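PDB 2EBA: putative glutaryl-CoA dehydrogenase from Thermus thermophilus, which is a flavoprotein of the acyl-CoA dehydrogenase family that carries flavin-adenine dinucleotide. Local coordinates for residues A[124-129]-A[168-173]; A[186-191]-A[226-231]; A[12-17]-A[68-73]. All blocks are in the same frame, centred on the assembly; numbering follows the deposited sequence.

Contact 1 of 3, residues A[124-129]-A[168-173]. With FAD (flavin-adenine dinucleotide), chain I.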
loop_
_atom_site.group_PDB
_atom_site.type_symbol
_atom_site.label_atom_id
_atom_site.label_comp_id
_atom_site.label_asym_id
_atom_site.label_seq_id
_atom_site.Cartn_x
_atom_site.Cartn_y
_atom_site.Cartn_z
ATOM N N GLU A 124 -27.092 2.579 -36.539
ATOM C CA GLU A 124 -28.434 2.896 -36.981
ATOM C C GLU A 124 -29.469 2.407 -35.967
ATOM O O GLU A 124 -30.600 2.879 -35.949
ATOM C CB GLU A 124 -28.639 2.253 -38.343
ATOM C CG GLU A 124 -30.021 2.304 -38.885
ATOM C CD GLU A 124 -30.047 1.810 -40.307
ATOM O OE1 GLU A 124 -31.163 1.619 -40.843
ATOM O OE2 GLU A 124 -28.941 1.618 -40.880
ATOM N N MET A 125 -29.061 1.456 -35.132
ATOM C CA MET A 125 -29.909 0.948 -34.062
ATOM C C MET A 125 -29.079 0.558 -32.842
ATOM O O MET A 125 -28.285 -0.381 -32.892
ATOM C CB MET A 125 -30.726 -0.252 -34.548
ATOM C CG MET A 125 -31.182 -1.182 -33.437
ATOM S SD MET A 125 -31.740 -2.782 -34.055
ATOM C CE MET A 125 -30.892 -3.893 -32.935
ATOM N N VAL A 126 -29.271 1.287 -31.748
ATOM C CA VAL A 126 -28.481 1.097 -30.535
ATOM C C VAL A 126 -29.032 0.056 -29.551
ATOM O O VAL A 126 -30.237 -0.046 -29.336
ATOM C CB VAL A 126 -28.281 2.454 -29.817
ATOM C CG1 VAL A 126 -29.492 3.299 -30.012
ATOM C CG2 VAL A 126 -28.009 2.261 -28.328
ATOM N N GLY A 127 -28.125 -0.716 -28.959
ATOM C CA GLY A 127 -28.539 -1.733 -28.019
ATOM C C GLY A 127 -27.984 -1.584 -26.617
ATOM O O GLY A 127 -27.168 -0.716 -26.344
ATOM N N CYS A 128 -28.455 -2.439 -25.719
ATOM C CA CYS A 128 -27.996 -2.438 -24.340
ATOM C C CYS A 128 -27.935 -3.889 -23.859
ATOM O O CYS A 128 -28.450 -4.802 -24.501
ATOM C CB CYS A 128 -28.925 -1.591 -23.452
ATOM S SG CYS A 128 -30.618 -2.196 -23.353
ATOM N N PHE A 129 -27.303 -4.095 -22.717
ATOM C CA PHE A 129 -27.114 -5.425 -22.180
ATOM C C PHE A 129 -27.663 -5.433 -20.769
ATOM O O PHE A 129 -27.159 -4.746 -19.890
ATOM C CB PHE A 129 -25.613 -5.712 -22.231
ATOM C CG PHE A 129 -25.194 -7.025 -21.651
ATOM C CD1 PHE A 129 -24.893 -7.133 -20.307
ATOM C CD2 PHE A 129 -24.984 -8.116 -22.467
ATOM C CE1 PHE A 129 -24.379 -8.303 -19.778
ATOM C CE2 PHE A 129 -24.464 -9.308 -21.952
ATOM C CZ PHE A 129 -24.157 -9.398 -20.600
ATOM N N ASN A 168 -31.807 3.960 -22.093
ATOM C CA ASN A 168 -32.779 4.832 -22.768
ATOM C C ASN A 168 -32.465 5.187 -24.230
ATOM O O ASN A 168 -33.214 5.932 -24.862
ATOM C CB ASN A 168 -32.979 6.133 -21.982
ATOM C CG ASN A 168 -33.872 5.951 -20.787
ATOM O OD1 ASN A 168 -33.517 5.266 -19.832
ATOM N ND2 ASN A 168 -35.046 6.557 -20.834
ATOM N N LEU A 169 -31.370 4.666 -24.770
ATOM C CA LEU A 169 -31.015 4.945 -26.155
ATOM C C LEU A 169 -31.352 3.733 -27.015
ATOM O O LEU A 169 -31.631 3.857 -28.209
ATOM C CB LEU A 169 -29.508 5.231 -26.284
ATOM C CG LEU A 169 -28.832 6.394 -25.550
ATOM C CD1 LEU A 169 -27.323 6.341 -25.786
ATOM C CD2 LEU A 169 -29.386 7.707 -26.044
ATOM N N ALA A 170 -31.347 2.563 -26.383
ATOM C CA ALA A 170 -31.563 1.290 -27.063
ATOM C C ALA A 170 -32.932 0.979 -27.639
ATOM O O ALA A 170 -33.962 1.309 -27.059
ATOM C CB ALA A 170 -31.139 0.151 -26.141
ATOM N N HIS A 171 -32.919 0.330 -28.801
ATOM C CA HIS A 171 -34.139 -0.115 -29.457
ATOM C C HIS A 171 -34.184 -1.602 -29.147
ATOM O O HIS A 171 -35.251 -2.205 -29.074
ATOM C CB HIS A 171 -34.072 0.050 -30.973
ATOM C CG HIS A 171 -33.548 1.377 -31.413
ATOM N ND1 HIS A 171 -32.199 1.640 -31.530
ATOM C CD2 HIS A 171 -34.188 2.517 -31.763
ATOM C CE1 HIS A 171 -32.031 2.887 -31.936
ATOM N NE2 HIS A 171 -33.222 3.440 -32.084
ATOM N N LEU A 172 -33.005 -2.188 -28.963
ATOM C CA LEU A 172 -32.895 -3.612 -28.669
ATOM C C LEU A 172 -32.203 -3.803 -27.323
ATOM O O LEU A 172 -31.179 -3.187 -27.054
ATOM C CB LEU A 172 -32.096 -4.312 -29.775
ATOM C CG LEU A 172 -32.294 -5.823 -29.889
ATOM C CD1 LEU A 172 -33.756 -6.114 -30.202
ATOM C CD2 LEU A 172 -31.394 -6.387 -30.969
ATOM N N ALA A 173 -32.767 -4.666 -26.483
ATOM C CA ALA A 173 -32.215 -4.926 -25.160
ATOM C C ALA A 173 -31.958 -6.414 -24.952
ATOM O O ALA A 173 -32.890 -7.218 -24.933
ATOM C CB ALA A 173 -33.170 -4.399 -24.075
HETATM P PA FAD I . -22.591 -5.783 -5.260
HETATM O O1A FAD I . -23.543 -5.864 -4.086
HETATM O O2A FAD I . -22.517 -6.901 -6.269
HETATM O O5B FAD I . -21.121 -5.465 -4.658
HETATM C C5B FAD I . -20.847 -4.596 -3.690
HETATM C C4B FAD I . -19.530 -4.711 -2.966
HETATM O O4B FAD I . -19.290 -6.221 -2.533
HETATM C C3B FAD I . -18.383 -4.835 -4.108
HETATM O O3B FAD I . -17.190 -4.429 -3.446
HETATM C C2B FAD I . -18.024 -6.311 -4.393
HETATM O O2B FAD I . -16.676 -6.508 -4.596
HETATM C C1B FAD I . -18.279 -6.896 -3.028
HETATM N N9A FAD I . -18.662 -8.353 -3.268
HETATM C C8A FAD I . -19.713 -8.781 -3.950
HETATM N N7A FAD I . -19.693 -10.154 -3.889
HETATM C C5A FAD I . -18.622 -10.552 -3.149
HETATM C C6A FAD I . -18.090 -11.822 -2.743
HETATM N N6A FAD I . -18.673 -12.976 -3.109
HETATM N N1A FAD I . -16.956 -11.856 -1.969
HETATM C C2A FAD I . -16.330 -10.705 -1.580
HETATM N N3A FAD I . -16.818 -9.478 -1.956
HETATM C C4A FAD I . -17.963 -9.382 -2.728
HETATM N N1 FAD I . -24.553 -4.144 -15.592
HETATM C C2 FAD I . -25.011 -4.721 -16.754
HETATM O O2 FAD I . -25.400 -5.902 -16.754
HETATM N N3 FAD I . -25.045 -3.997 -17.914
HETATM C C4 FAD I . -24.627 -2.687 -17.938
HETATM O O4 FAD I . -24.679 -2.041 -19.004
HETATM C C4X FAD I . -24.158 -2.075 -16.757
HETATM N N5 FAD I . -23.754 -0.756 -16.747
HETATM C C5X FAD I . -23.332 -0.143 -15.591
HETATM C C6 FAD I . -22.960 1.226 -15.611
HETATM C C7 FAD I . -22.553 1.875 -14.417
HETATM C C7M FAD I . -22.187 3.341 -14.512
HETATM C C8 FAD I . -22.504 1.143 -13.188
HETATM C C8M FAD I . -22.085 1.757 -11.869
HETATM C C9 FAD I . -22.870 -0.214 -13.178
HETATM C C9A FAD I . -23.296 -0.894 -14.368
HETATM N N10 FAD I . -23.696 -2.247 -14.385
HETATM C C10 FAD I . -24.126 -2.834 -15.553
HETATM C "C1'" FAD I . -23.703 -3.072 -13.168
HETATM C "C2'" FAD I . -22.344 -3.397 -12.622
HETATM O "O2'" FAD I . -21.812 -4.509 -13.324
HETATM C "C3'" FAD I . -22.510 -3.638 -11.150
HETATM O "O3'" FAD I . -22.466 -2.374 -10.494
HETATM C "C4'" FAD I . -21.441 -4.535 -10.538
HETATM O "O4'" FAD I . -21.736 -5.912 -10.791
HETATM C "C5'" FAD I . -21.371 -4.331 -9.038
HETATM O "O5'" FAD I . -22.475 -4.956 -8.416
HETATM P P FAD I . -23.539 -4.197 -7.457
HETATM O O1P FAD I . -23.567 -2.725 -7.728
HETATM O O2P FAD I . -24.849 -4.935 -7.581
HETATM O O3P FAD I . -22.885 -4.380 -6.006
#
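Met125 lays its chain past the imidazole of His171, the two side chains running in opposite directions, with Met125 CG 3.6 Å from His171 ND1. Its thioether then bends, and the terminal CE presses on Leu172, whose CD2 lies 3.2 Å from Met125 CE, tighter than usual van der Waals contact. An unbranched methionine suits this place because its flexible chain can follow the surface made by Leu172 and by Phe116 of helix 110-121, which both residues touch. His171 turns its ring edge, in plane, toward Val126 N. Val126 N lies 3.0 Å from His171 ND1, at best a weak bond. Firmer is the backbone link from His171 N to Val126 O, 2.8 Å. Val126 crosses the imidazole at about a right angle, and Val126 CG2 packs 3.9 Å from Leu169 CB.

Gly127 with Leu172 and Cys128 with Ala173 are bridged in parallel as neighbours in a sheet. Cys128 N donates to Leu172 O over 3.1 Å. Cys128 SG, on the face it shares with Ala173, touches Ala173 CB at 3.4 Å and also packs on Ala170; the small methyls of Ala170 and Ala173 fit beside the sulfur. Phe129 ends the segment in the flavin pocket, where Phe129 O accepts from FAD N3 at 3.0 Å. The chemistry thus implies that a main-chain acceptor, carried by strand 127-130, which is held by its pairing with strand 172-178, reads the N3-H of the flavin.

Contact 2 of 3, residues A[186-191]-A[226-231]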
loop_
_atom_site.group_PDB
_atom_site.type_symbol
_atom_site.label_atom_id
_atom_site.label_comp_id
_atom_site.label_asym_id
_atom_site.label_seq_id
_atom_site.Cartn_x
_atom_site.Cartn_y
_atom_site.Cartn_z
ATOM N N GLY A 186 -31.194 -16.008 -23.205
ATOM C CA GLY A 186 -31.004 -14.636 -23.644
ATOM C C GLY A 186 -31.971 -14.194 -24.723
ATOM O O GLY A 186 -32.090 -14.844 -25.763
ATOM N N PHE A 187 -32.641 -13.070 -24.490
ATOM C CA PHE A 187 -33.605 -12.553 -25.451
ATOM C C PHE A 187 -33.228 -11.207 -26.060
ATOM O O PHE A 187 -32.608 -10.363 -25.408
ATOM C CB PHE A 187 -34.976 -12.424 -24.788
ATOM C CG PHE A 187 -35.403 -13.649 -24.037
ATOM C CD1 PHE A 187 -34.967 -13.869 -22.734
ATOM C CD2 PHE A 187 -36.227 -14.596 -24.639
ATOM C CE1 PHE A 187 -35.344 -15.013 -22.042
ATOM C CE2 PHE A 187 -36.608 -15.741 -23.957
ATOM C CZ PHE A 187 -36.168 -15.953 -22.658
ATOM N N LEU A 188 -33.596 -11.026 -27.325
ATOM C CA LEU A 188 -33.378 -9.765 -28.031
ATOM C C LEU A 188 -34.754 -9.112 -27.930
ATOM O O LEU A 188 -35.637 -9.354 -28.748
ATOM C CB LEU A 188 -33.002 -10.009 -29.497
ATOM C CG LEU A 188 -31.788 -10.922 -29.664
ATOM C CD1 LEU A 188 -31.424 -11.038 -31.135
ATOM C CD2 LEU A 188 -30.624 -10.362 -28.852
ATOM N N VAL A 189 -34.913 -8.303 -26.889
ATOM C CA VAL A 189 -36.160 -7.617 -26.566
ATOM C C VAL A 189 -36.266 -6.201 -27.105
ATOM O O VAL A 189 -35.520 -5.324 -26.690
ATOM C CB VAL A 189 -36.336 -7.537 -25.032
ATOM C CG1 VAL A 189 -37.648 -6.841 -24.680
ATOM C CG2 VAL A 189 -36.274 -8.916 -24.434
ATOM N N PRO A 190 -37.187 -5.965 -28.047
ATOM C CA PRO A 190 -37.322 -4.602 -28.574
ATOM C C PRO A 190 -37.741 -3.732 -27.385
ATOM O O PRO A 190 -38.454 -4.193 -26.501
ATOM C CB PRO A 190 -38.415 -4.753 -29.627
ATOM C CG PRO A 190 -38.178 -6.154 -30.141
ATOM C CD PRO A 190 -37.955 -6.926 -28.854
ATOM N N THR A 191 -37.292 -2.488 -27.336
ATOM C CA THR A 191 -37.625 -1.671 -26.187
ATOM C C THR A 191 -39.000 -1.036 -26.245
ATOM O O THR A 191 -39.440 -0.436 -25.266
ATOM C CB THR A 191 -36.558 -0.580 -25.944
ATOM O OG1 THR A 191 -36.428 0.243 -27.109
ATOM C CG2 THR A 191 -35.210 -1.223 -25.610
ATOM N N LEU A 226 -37.031 -14.405 -31.318
ATOM C CA LEU A 226 -36.238 -13.319 -30.747
ATOM C C LEU A 226 -35.403 -13.769 -29.542
ATOM O O LEU A 226 -34.776 -12.967 -28.851
ATOM C CB LEU A 226 -37.150 -12.127 -30.396
ATOM C CG LEU A 226 -36.887 -10.864 -31.234
ATOM C CD1 LEU A 226 -36.510 -11.240 -32.650
ATOM C CD2 LEU A 226 -38.100 -9.966 -31.213
ATOM N N ARG A 227 -35.396 -15.071 -29.290
ATOM C CA ARG A 227 -34.578 -15.611 -28.220
ATOM C C ARG A 227 -33.280 -16.102 -28.875
ATOM O O ARG A 227 -33.308 -16.701 -29.949
ATOM C CB ARG A 227 -35.262 -16.789 -27.529
ATOM C CG ARG A 227 -34.405 -17.388 -26.419
ATOM C CD ARG A 227 -35.073 -18.556 -25.752
ATOM N NE ARG A 227 -35.104 -19.722 -26.619
ATOM C CZ ARG A 227 -34.074 -20.544 -26.801
ATOM N NH1 ARG A 227 -32.937 -20.315 -26.166
ATOM N NH2 ARG A 227 -34.178 -21.587 -27.614
ATOM N N LEU A 228 -32.146 -15.838 -28.242
ATOM C CA LEU A 228 -30.866 -16.278 -28.776
ATOM C C LEU A 228 -30.780 -17.816 -28.690
ATOM O O LEU A 228 -30.637 -18.389 -27.603
ATOM C CB LEU A 228 -29.740 -15.623 -27.978
ATOM C CG LEU A 228 -28.849 -14.565 -28.637
ATOM C CD1 LEU A 228 -29.573 -13.767 -29.705
ATOM C CD2 LEU A 228 -28.350 -13.658 -27.529
ATOM N N PRO A 229 -30.866 -18.501 -29.849
ATOM C CA PRO A 229 -30.812 -19.964 -29.920
ATOM C C PRO A 229 -29.662 -20.637 -29.181
ATOM O O PRO A 229 -29.890 -21.468 -28.298
ATOM C CB PRO A 229 -30.801 -20.242 -31.426
ATOM C CG PRO A 229 -30.232 -18.984 -32.020
ATOM C CD PRO A 229 -30.902 -17.919 -31.204
ATOM N N LYS A 230 -28.432 -20.280 -29.534
ATOM C CA LYS A 230 -27.272 -20.864 -28.886
ATOM C C LYS A 230 -26.990 -20.341 -27.477
ATOM O O LYS A 230 -26.167 -20.913 -26.772
ATOM C CB LYS A 230 -26.024 -20.670 -29.748
ATOM C CG LYS A 230 -25.982 -21.547 -30.993
ATOM C CD LYS A 230 -26.501 -20.829 -32.226
ATOM C CE LYS A 230 -25.489 -19.803 -32.750
ATOM N NZ LYS A 230 -24.185 -20.443 -33.120
ATOM N N ALA A 231 -27.658 -19.268 -27.061
ATOM C CA ALA A 231 -27.433 -18.708 -25.727
ATOM C C ALA A 231 -27.966 -19.622 -24.625
ATOM O O ALA A 231 -29.160 -19.604 -24.319
ATOM C CB ALA A 231 -28.087 -17.324 -25.616
HETATM O O HOH W 1 -31.286 -18.313 -24.942
#
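Leu226 lies beside Leu188 and opens the contact with its carbonyl: Leu226 O accepts from Leu188 N at 2.7 Å, nearly straight at 172°. Its branched end turns to the next residues of the strand: CG lies near Leu188 O, and Leu226 CD2 touches the Pro190 ring at CD, 3.9 Å away. Pro190 offers an apolar ring at a strand end and needs no N-H partner there.

Arg227 pairs with Phe187 in a single bridge. With CG anti to the backbone N (chi1 179°), its methylenes are carried over to the ring, where Arg227 CD comes within 3.7 Å of Phe187 CE2. CB, CG and CD of Arg227 do the touching; the guanidinium lies 75° from the ring plane and does not stack on it, and Arg227 NE makes a salt bridge to Glu224 OE1. A long arginine suits both tasks.

Leu228 returns the pairing: Leu228 N gives a bond to Gly186 O, 2.7 Å long. The Leu228 and Leu188 side chains cross at about a right angle, Leu228 CD1 3.6 Å from Leu188 CD1, and both also touch Gln112 of helix 110-121. Ala231 brings its small methyl toward Gly186 N, where a glycine, having no side chain, lets the loop approach.

One water draws the ends together, accepting from Gly186 N and Arg227 NH1 and donating to Leu228 O and Ala231 O. Four bonds to one water imply that it is a structural part of the join between strand 184-190 and the loop leading to helix 235-269.

Contact 3 of 3, residues A[12-17]-A[68-73]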
loop_
_atom_site.group_PDB
_atom_site.type_symbol
_atom_site.label_atom_id
_atom_site.label_comp_id
_atom_site.label_asym_id
_atom_site.label_seq_id
_atom_site.Cartn_x
_atom_site.Cartn_y
_atom_site.Cartn_z
ATOM N N THR A 12 0.745 -4.081 -36.303
ATOM C CA THR A 12 0.755 -4.111 -37.754
ATOM C C THR A 12 0.519 -2.682 -38.209
ATOM O O THR A 12 0.162 -1.818 -37.423
ATOM C CB THR A 12 -0.390 -4.998 -38.329
ATOM O OG1 THR A 12 -1.661 -4.436 -37.979
ATOM C CG2 THR A 12 -0.314 -6.416 -37.770
ATOM N N PRO A 13 0.734 -2.410 -39.492
ATOM C CA PRO A 13 0.520 -1.066 -40.026
ATOM C C PRO A 13 -0.962 -0.684 -39.925
ATOM O O PRO A 13 -1.289 0.468 -39.651
ATOM C CB PRO A 13 0.965 -1.209 -41.470
ATOM C CG PRO A 13 2.058 -2.209 -41.362
ATOM C CD PRO A 13 1.477 -3.240 -40.449
ATOM N N GLU A 14 -1.843 -1.658 -40.157
ATOM C CA GLU A 14 -3.292 -1.438 -40.092
ATOM C C GLU A 14 -3.710 -1.024 -38.682
ATOM O O GLU A 14 -4.463 -0.072 -38.497
ATOM C CB GLU A 14 -4.048 -2.718 -40.480
ATOM C CG GLU A 14 -5.575 -2.543 -40.588
ATOM C CD GLU A 14 -6.369 -3.831 -40.298
ATOM O OE1 GLU A 14 -6.396 -4.270 -39.119
ATOM O OE2 GLU A 14 -6.966 -4.402 -41.245
ATOM N N GLU A 15 -3.219 -1.761 -37.692
ATOM C CA GLU A 15 -3.530 -1.474 -36.301
ATOM C C GLU A 15 -3.023 -0.093 -35.923
ATOM O O GLU A 15 -3.704 0.652 -35.227
ATOM C CB GLU A 15 -2.897 -2.534 -35.399
ATOM C CG GLU A 15 -3.350 -3.931 -35.753
ATOM C CD GLU A 15 -2.621 -5.013 -34.994
ATOM O OE1 GLU A 15 -1.400 -4.880 -34.773
ATOM O OE2 GLU A 15 -3.270 -6.012 -34.635
ATOM N N LYS A 16 -1.829 0.252 -36.393
ATOM C CA LYS A 16 -1.262 1.548 -36.068
ATOM C C LYS A 16 -2.028 2.688 -36.687
ATOM O O LYS A 16 -2.065 3.791 -36.114
ATOM C CB LYS A 16 0.224 1.598 -36.449
ATOM C CG LYS A 16 1.080 0.788 -35.486
ATOM C CD LYS A 16 2.570 0.974 -35.682
ATOM C CE LYS A 16 3.046 0.332 -36.959
ATOM N NZ LYS A 16 4.473 0.001 -36.817
ATOM N N GLU A 17 -2.669 2.476 -37.830
ATOM C CA GLU A 17 -3.408 3.600 -38.350
ATOM C C GLU A 17 -4.822 3.666 -37.758
ATOM O O GLU A 17 -5.450 4.749 -37.833
ATOM C CB GLU A 17 -3.432 3.619 -39.888
ATOM C CG GLU A 17 -3.075 5.008 -40.463
ATOM C CD GLU A 17 -4.303 5.907 -40.665
ATOM O OE1 GLU A 17 -5.406 5.367 -40.925
ATOM O OE2 GLU A 17 -4.174 7.151 -40.592
ATOM N N ALA A 68 -15.993 -4.322 -39.431
ATOM C CA ALA A 68 -14.733 -3.866 -40.003
ATOM C C ALA A 68 -13.733 -4.997 -40.184
ATOM O O ALA A 68 -12.741 -4.859 -40.909
ATOM C CB ALA A 68 -14.142 -2.780 -39.126
ATOM N N GLY A 69 -13.996 -6.112 -39.516
ATOM C CA GLY A 69 -13.117 -7.259 -39.615
ATOM C C GLY A 69 -11.651 -7.010 -39.278
ATOM O O GLY A 69 -10.777 -7.668 -39.840
ATOM N N VAL A 70 -11.366 -6.070 -38.379
ATOM C CA VAL A 70 -9.979 -5.811 -38.016
ATOM C C VAL A 70 -9.631 -6.652 -36.807
ATOM O O VAL A 70 -10.482 -7.370 -36.292
ATOM C CB VAL A 70 -9.727 -4.331 -37.711
ATOM C CG1 VAL A 70 -10.076 -3.500 -38.923
ATOM C CG2 VAL A 70 -10.538 -3.897 -36.507
ATOM N N SER A 71 -8.382 -6.557 -36.360
ATOM C CA SER A 71 -7.897 -7.355 -35.234
ATOM C C SER A 71 -8.391 -6.939 -33.869
ATOM O O SER A 71 -8.975 -5.876 -33.693
ATOM C CB SER A 71 -6.372 -7.348 -35.201
ATOM O OG SER A 71 -5.890 -6.099 -34.735
ATOM N N SER A 72 -8.134 -7.802 -32.895
ATOM C CA SER A 72 -8.514 -7.536 -31.520
ATOM C C SER A 72 -7.651 -6.394 -31.022
ATOM O O SER A 72 -8.123 -5.526 -30.297
ATOM C CB SER A 72 -8.306 -8.776 -30.652
ATOM O OG SER A 72 -9.296 -9.749 -30.939
ATOM N N ALA A 73 -6.383 -6.391 -31.425
ATOM C CA ALA A 73 -5.474 -5.331 -31.020
ATOM C C ALA A 73 -6.086 -3.995 -31.468
ATOM O O ALA A 73 -6.108 -3.020 -30.713
ATOM C CB ALA A 73 -4.110 -5.541 -31.663
#
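A capping box starts helix 13-29, and its glutamate also reaches across to the start of helix 72-85, both in the N-terminal helical domain of the acyl-CoA dehydrogenase fold. Among the hydrogen bonds, Thr12 N gives its hydrogen to Glu15 OE1 at 2.8 Å and 173°, while Glu15 N is capped in return by Thr12 OG1, although the placement of that OG1 is less sure. The other carboxylate oxygen, OE2, takes the hydroxyl of Ser71, itself the N-cap of the second helix, where OG also accepts from Ala74 N. Serine suits this place because one small hydroxyl can donate to a carboxylate and accept from a helix N-H at once.

Of charged pairs, Glu15 OE2 has a salt bridge to Arg306 of helix 281-309, which would be expected to favour the ionised carboxylate in this buried position.

Van der Waals contact is slight: the Glu14 carboxylate, on a chain with CG anti to the backbone N (chi1 -174°), lies against Val70, with Glu14 OE1 3.6 Å from Val70 CB. The small methyl of Ala73 lies directly beside Glu15 OE2. Ser71 OG lies on the anti lone pair of Glu15 OE2, the side away from OE1, at 2.6 Å.

Contacts 1 and 2, their centres about 13 Å apart, both reach one mixed sheet, in which strand 172-178 lies between the other two, parallel to strand 127-130 and antiparallel to strand 184-190. They touch where Thr191 OG1 lies 2.7 Å from Ala170 O and where Leu172 CD1 packs 3.9 Å from Leu188 C. Contact 1 reaches the flavin directly through Phe129, whereas Gly186 of contact 2 is about 12 Å from FAD. Contact 3 belongs to the helical N-terminal part and stands apart: its centre is about 26 Å from that of contact 1 and about 30 Å from that of contact 2, with nearest atoms about 13 Å and 18 Å away.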